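Probable transcriptional regulatory protein aq_1575 (Aquifex aeolicus, PDB 1LFP) probably binds DNA and may regulate transcription in the cytoplasm, as a member of the TACO1 family. Local coordinates at residues V85-Y90 / N107-E112; I70-G73 / G79-F82. All coordinates share one frame; numbering follows the deposited sequence.

Interaction 1. Residues V85-Y90 / N107-E112; sequences VIYEGY and NRTTSE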
loop_
_atom_site.group_PDB
_atom_site.type_symbol
_atom_site.label_atom_id
_atom_site.label_comp_id
_atom_site.label_asym_id
_atom_site.label_seq_id
_atom_site.Cartn_x
_atom_site.Cartn_y
_atom_site.Cartn_z
ATOM N N VAL A 85 -8.759 -1.972 9.111
ATOM C CA VAL A 85 -10.083 -2.327 8.611
ATOM C C VAL A 85 -9.965 -2.424 7.094
ATOM O O VAL A 85 -9.213 -1.678 6.501
ATOM C CB VAL A 85 -11.146 -1.255 9.000
ATOM C CG1 VAL A 85 -10.677 0.119 8.622
ATOM C CG2 VAL A 85 -12.479 -1.548 8.321
ATOM N N ILE A 86 -10.676 -3.368 6.500
ATOM C CA ILE A 86 -10.653 -3.516 5.061
ATOM C C ILE A 86 -11.981 -3.108 4.517
ATOM O O ILE A 86 -13.019 -3.649 4.917
ATOM C CB ILE A 86 -10.371 -4.962 4.662
ATOM C CG1 ILE A 86 -9.004 -5.347 5.221
ATOM C CG2 ILE A 86 -10.445 -5.111 3.144
ATOM C CD1 ILE A 86 -7.987 -4.296 4.925
ATOM N N TYR A 87 -11.983 -2.126 3.617
ATOM C CA TYR A 87 -13.225 -1.704 2.999
ATOM C C TYR A 87 -13.252 -2.278 1.600
ATOM O O TYR A 87 -12.202 -2.532 1.001
ATOM C CB TYR A 87 -13.336 -0.180 2.931
ATOM C CG TYR A 87 -13.495 0.431 4.283
ATOM C CD1 TYR A 87 -14.728 0.400 4.953
ATOM C CD2 TYR A 87 -12.410 1.003 4.921
ATOM C CE1 TYR A 87 -14.845 0.925 6.217
ATOM C CE2 TYR A 87 -12.515 1.532 6.192
ATOM C CZ TYR A 87 -13.737 1.486 6.834
ATOM O OH TYR A 87 -13.783 2.009 8.113
ATOM N N GLU A 88 -14.452 -2.556 1.125
ATOM C CA GLU A 88 -14.611 -3.165 -0.195
ATOM C C GLU A 88 -15.776 -2.470 -0.898
ATOM O O GLU A 88 -16.815 -2.230 -0.288
ATOM C CB GLU A 88 -14.959 -4.654 -0.019
ATOM C CG GLU A 88 -13.843 -5.455 0.587
ATOM C CD GLU A 88 -14.222 -6.912 0.842
ATOM O OE1 GLU A 88 -14.701 -7.618 -0.083
ATOM O OE2 GLU A 88 -14.019 -7.370 1.987
ATOM N N GLY A 89 -15.600 -2.123 -2.178
ATOM C CA GLY A 89 -16.670 -1.480 -2.898
ATOM C C GLY A 89 -16.372 -1.436 -4.383
ATOM O O GLY A 89 -15.374 -2.034 -4.892
ATOM N N TYR A 90 -17.230 -0.718 -5.097
ATOM C CA TYR A 90 -17.099 -0.635 -6.545
ATOM C C TYR A 90 -17.030 0.799 -7.024
ATOM O O TYR A 90 -17.701 1.687 -6.481
ATOM C CB TYR A 90 -18.300 -1.330 -7.206
ATOM C CG TYR A 90 -18.242 -2.837 -7.187
ATOM C CD1 TYR A 90 -17.664 -3.551 -8.238
ATOM C CD2 TYR A 90 -18.674 -3.559 -6.068
ATOM C CE1 TYR A 90 -17.515 -4.930 -8.181
ATOM C CE2 TYR A 90 -18.525 -4.926 -5.999
ATOM C CZ TYR A 90 -17.948 -5.621 -7.051
ATOM O OH TYR A 90 -17.835 -7.003 -6.976
ATOM N N ASN A 107 -16.343 3.972 12.599
ATOM C CA ASN A 107 -17.572 4.602 12.108
ATOM C C ASN A 107 -17.250 5.870 11.316
ATOM O O ASN A 107 -17.846 6.143 10.267
ATOM C CB ASN A 107 -18.492 4.927 13.294
ATOM C CG ASN A 107 -19.783 5.609 12.880
ATOM O OD1 ASN A 107 -20.515 5.133 12.003
ATOM N ND2 ASN A 107 -20.080 6.735 13.527
ATOM N N ARG A 108 -16.290 6.627 11.829
ATOM C CA ARG A 108 -15.864 7.878 11.222
ATOM C C ARG A 108 -15.264 7.602 9.846
ATOM O O ARG A 108 -15.689 8.176 8.841
ATOM C CB ARG A 108 -14.828 8.549 12.124
ATOM C CG ARG A 108 -14.956 10.053 12.169
ATOM C CD ARG A 108 -13.692 10.754 11.720
ATOM N NE ARG A 108 -12.491 10.331 12.435
ATOM C CZ ARG A 108 -11.749 9.279 12.096
ATOM N NH1 ARG A 108 -12.095 8.539 11.064
ATOM N NH2 ARG A 108 -10.647 8.979 12.764
ATOM N N THR A 109 -14.286 6.713 9.831
ATOM C CA THR A 109 -13.621 6.328 8.591
ATOM C C THR A 109 -14.602 5.754 7.569
ATOM O O THR A 109 -14.548 6.085 6.380
ATOM C CB THR A 109 -12.539 5.310 8.862
ATOM O OG1 THR A 109 -11.640 5.837 9.838
ATOM C CG2 THR A 109 -11.733 5.027 7.601
ATOM N N THR A 110 -15.518 4.911 8.020
ATOM C CA THR A 110 -16.481 4.327 7.099
ATOM C C THR A 110 -17.286 5.388 6.392
ATOM O O THR A 110 -17.519 5.328 5.175
ATOM C CB THR A 110 -17.439 3.358 7.833
ATOM O OG1 THR A 110 -16.667 2.288 8.378
ATOM C CG2 THR A 110 -18.478 2.790 6.868
ATOM N N SER A 111 -17.704 6.392 7.145
ATOM C CA SER A 111 -18.465 7.459 6.535
ATOM C C SER A 111 -17.595 8.275 5.561
ATOM O O SER A 111 -18.032 8.642 4.482
ATOM C CB SER A 111 -19.075 8.332 7.624
ATOM O OG SER A 111 -19.741 9.454 7.077
ATOM N N GLU A 112 -16.352 8.535 5.920
ATOM C CA GLU A 112 -15.496 9.295 5.012
ATOM C C GLU A 112 -15.329 8.511 3.711
ATOM O O GLU A 112 -15.374 9.070 2.600
ATOM C CB GLU A 112 -14.112 9.499 5.632
ATOM C CG GLU A 112 -14.107 10.054 7.053
ATOM C CD GLU A 112 -12.722 10.013 7.695
ATOM O OE1 GLU A 112 -11.758 10.467 7.063
ATOM O OE2 GLU A 112 -12.599 9.538 8.844
#
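T110 OG1 takes part in two hydrogen bonds: it accepts the proton of Y87 OH, with the two oxygens 2.9 Å apart, and gives its own to the carbonyl of R106, one turn earlier in the same helix. This joins strand 83-91 to helix 106-119, which follows the hairpin of strands 83-91 and 95-103 and lies against the sheet. Y87 keeps CG anti to its carbonyl carbon (chi1 -69°), and its side chain leaves the strand toward the helix and ends among the threonines. T110 OG1 lies near the ring plane at the edge, 3.1 Å from Y87 CE1, so the phenolic bond is made close to the plane that the hydroxyl prefers. T109 approaches the ring obliquely, near CE2, the two side chains crossing almost at a right angle: its CG2 rests 3.8 Å from Y87 CE2, and its CB is 3.6 Å from Y87 OH. T109 OG1 is turned to other partners, T103 OG1 and the carboxylate of D230. V85 CG2 lies over one face of the Y87 ring, nearer its margin than its centre, 3.6 Å from the ring plane, while L124 of the short strand 123-124 touches both Y87 and T110. A phenylalanine at Y87 would probably retain much of the ring packing but leave T110 OG1 without its donor and open a small gap beside T109 CB. The contact is thus mixed: methyl groups and ring pack together, while the tyrosine hydroxyl gives one directed bond to a threonine hydroxyl also tied to R106 O.

Interaction 2. Residues I70-G73 / G79-F82; sequences IKKG and GEQF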
loop_
_atom_site.group_PDB
_atom_site.type_symbol
_atom_site.label_atom_id
_atom_site.label_comp_id
_atom_site.label_asym_id
_atom_site.label_seq_id
_atom_site.Cartn_x
_atom_site.Cartn_y
_atom_site.Cartn_z
ATOM N N ILE A 70 6.159 3.617 18.580
ATOM C CA ILE A 70 6.203 2.302 19.228
ATOM C C ILE A 70 5.583 2.346 20.625
ATOM O O ILE A 70 4.869 1.419 21.025
ATOM C CB ILE A 70 7.623 1.794 19.355
ATOM C CG1 ILE A 70 8.264 1.746 17.974
ATOM C CG2 ILE A 70 7.614 0.401 20.033
ATOM C CD1 ILE A 70 9.719 1.556 17.987
ATOM N N LYS A 71 5.843 3.408 21.380
ATOM C CA LYS A 71 5.249 3.469 22.710
ATOM C C LYS A 71 3.741 3.602 22.628
ATOM O O LYS A 71 3.017 3.103 23.484
ATOM C CB LYS A 71 5.870 4.594 23.554
ATOM C CG LYS A 71 6.006 5.945 22.906
ATOM C CD LYS A 71 7.088 6.751 23.643
ATOM C CE LYS A 71 7.016 8.272 23.407
ATOM N NZ LYS A 71 5.945 8.985 24.181
ATOM N N LYS A 72 3.248 4.261 21.588
ATOM C CA LYS A 72 1.821 4.384 21.466
ATOM C C LYS A 72 1.142 3.058 21.115
ATOM O O LYS A 72 0.063 2.745 21.629
ATOM C CB LYS A 72 1.464 5.473 20.471
ATOM C CG LYS A 72 1.035 6.760 21.168
ATOM C CD LYS A 72 2.006 7.169 22.290
ATOM C CE LYS A 72 1.698 6.495 23.638
ATOM N NZ LYS A 72 2.815 6.650 24.619
ATOM N N GLY A 73 1.781 2.255 20.274
ATOM C CA GLY A 73 1.172 0.987 19.925
ATOM C C GLY A 73 1.242 -0.063 21.028
ATOM O O GLY A 73 0.416 -0.966 21.060
ATOM N N GLY A 79 -6.826 4.804 25.350
ATOM C CA GLY A 79 -6.181 6.030 24.918
ATOM C C GLY A 79 -5.527 5.951 23.548
ATOM O O GLY A 79 -4.413 6.446 23.371
ATOM N N GLU A 80 -6.212 5.340 22.581
ATOM C CA GLU A 80 -5.693 5.197 21.215
ATOM C C GLU A 80 -6.647 4.380 20.342
ATOM O O GLU A 80 -7.497 4.934 19.646
ATOM C CB GLU A 80 -4.320 4.527 21.251
ATOM C CG GLU A 80 -3.808 4.059 19.909
ATOM C CD GLU A 80 -2.451 3.413 20.022
ATOM O OE1 GLU A 80 -1.445 4.154 20.076
ATOM O OE2 GLU A 80 -2.396 2.165 20.073
ATOM N N GLN A 81 -6.485 3.063 20.366
ATOM C CA GLN A 81 -7.350 2.170 19.612
ATOM C C GLN A 81 -7.171 2.160 18.098
ATOM O O GLN A 81 -8.152 2.305 17.378
ATOM C CB GLN A 81 -8.814 2.507 19.887
ATOM C CG GLN A 81 -9.184 2.713 21.333
ATOM C CD GLN A 81 -10.555 3.341 21.467
ATOM O OE1 GLN A 81 -11.523 2.874 20.865
ATOM N NE2 GLN A 81 -10.648 4.405 22.255
ATOM N N PHE A 82 -5.951 2.007 17.597
ATOM C CA PHE A 82 -5.778 1.950 16.144
ATOM C C PHE A 82 -5.930 0.503 15.673
ATOM O O PHE A 82 -5.253 -0.395 16.186
ATOM C CB PHE A 82 -4.394 2.459 15.723
ATOM C CG PHE A 82 -4.330 3.932 15.489
ATOM C CD1 PHE A 82 -5.057 4.520 14.461
ATOM C CD2 PHE A 82 -3.561 4.743 16.314
ATOM C CE1 PHE A 82 -5.034 5.890 14.257
ATOM C CE2 PHE A 82 -3.528 6.114 16.124
ATOM C CZ PHE A 82 -4.269 6.695 15.088
#
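E80 reaches from the loop before strand 83-91 back to the C-terminal turn of helix 63-74, where it meets the backbone of K72 and G73. The contact closes a short helix-loop connection; five residues lie between its two segments. From CB, which is directed toward the helix, the side chain runs out straight: CG stands anti to the backbone N (chi1 168°) and CD continues the extension (chi2 180°). The E80 side chain also touches I33 of helix 21-39. CD arrives 3.1 Å from K72 O, so the carboxyl group faces the carbonyl oxygen with both of its own oxygens. OE1 is the nearer, 2.6 Å from K72 O, and OE2 follows at 3.0 Å from that same K72 O. K72 O itself stands well out of the plane of the E80 carboxyl group. E80 is poorly ordered, so the shortest of these separations should not be pressed. OE1 also lies beside the lysine side chain, 3.2 Å from K72 CB, where the two side chains pass at a slant. The lysine chain bends at chi2 and chi3, and K72 NZ ends 6.7 Å from E80 OE1, too far for an ion pair. A helix C-terminus presents carbonyl oxygens, and their partial negative charge would probably raise the cost of a charged carboxylate here. R37 of helix 21-39 makes only a long, weak ion pair with OE2, which may offset this in part. After K72 O, the next nearest atom of the helix segment to E80 OE2 is G73 CA, at 3.8 Å.

Interaction 2 closes before interaction 1 begins, and the chain passes directly from the loop of residues 79-82 into strand 83-91, yet their centres are about 21 Å apart. Interaction 1 is buried and fastens a helix to its sheet, through a hydroxyl-to-hydroxyl bond beside the ring and the threonine methyl groups. Interaction 2 lies nearer the surface; there a carboxyl group meets a main-chain carbonyl, with less order and no clear hydrogen bond. They share no helix or strand: one joins strand 83-91 to helix 106-119, the other joins the end of helix 63-74 to the loop that leads into that strand.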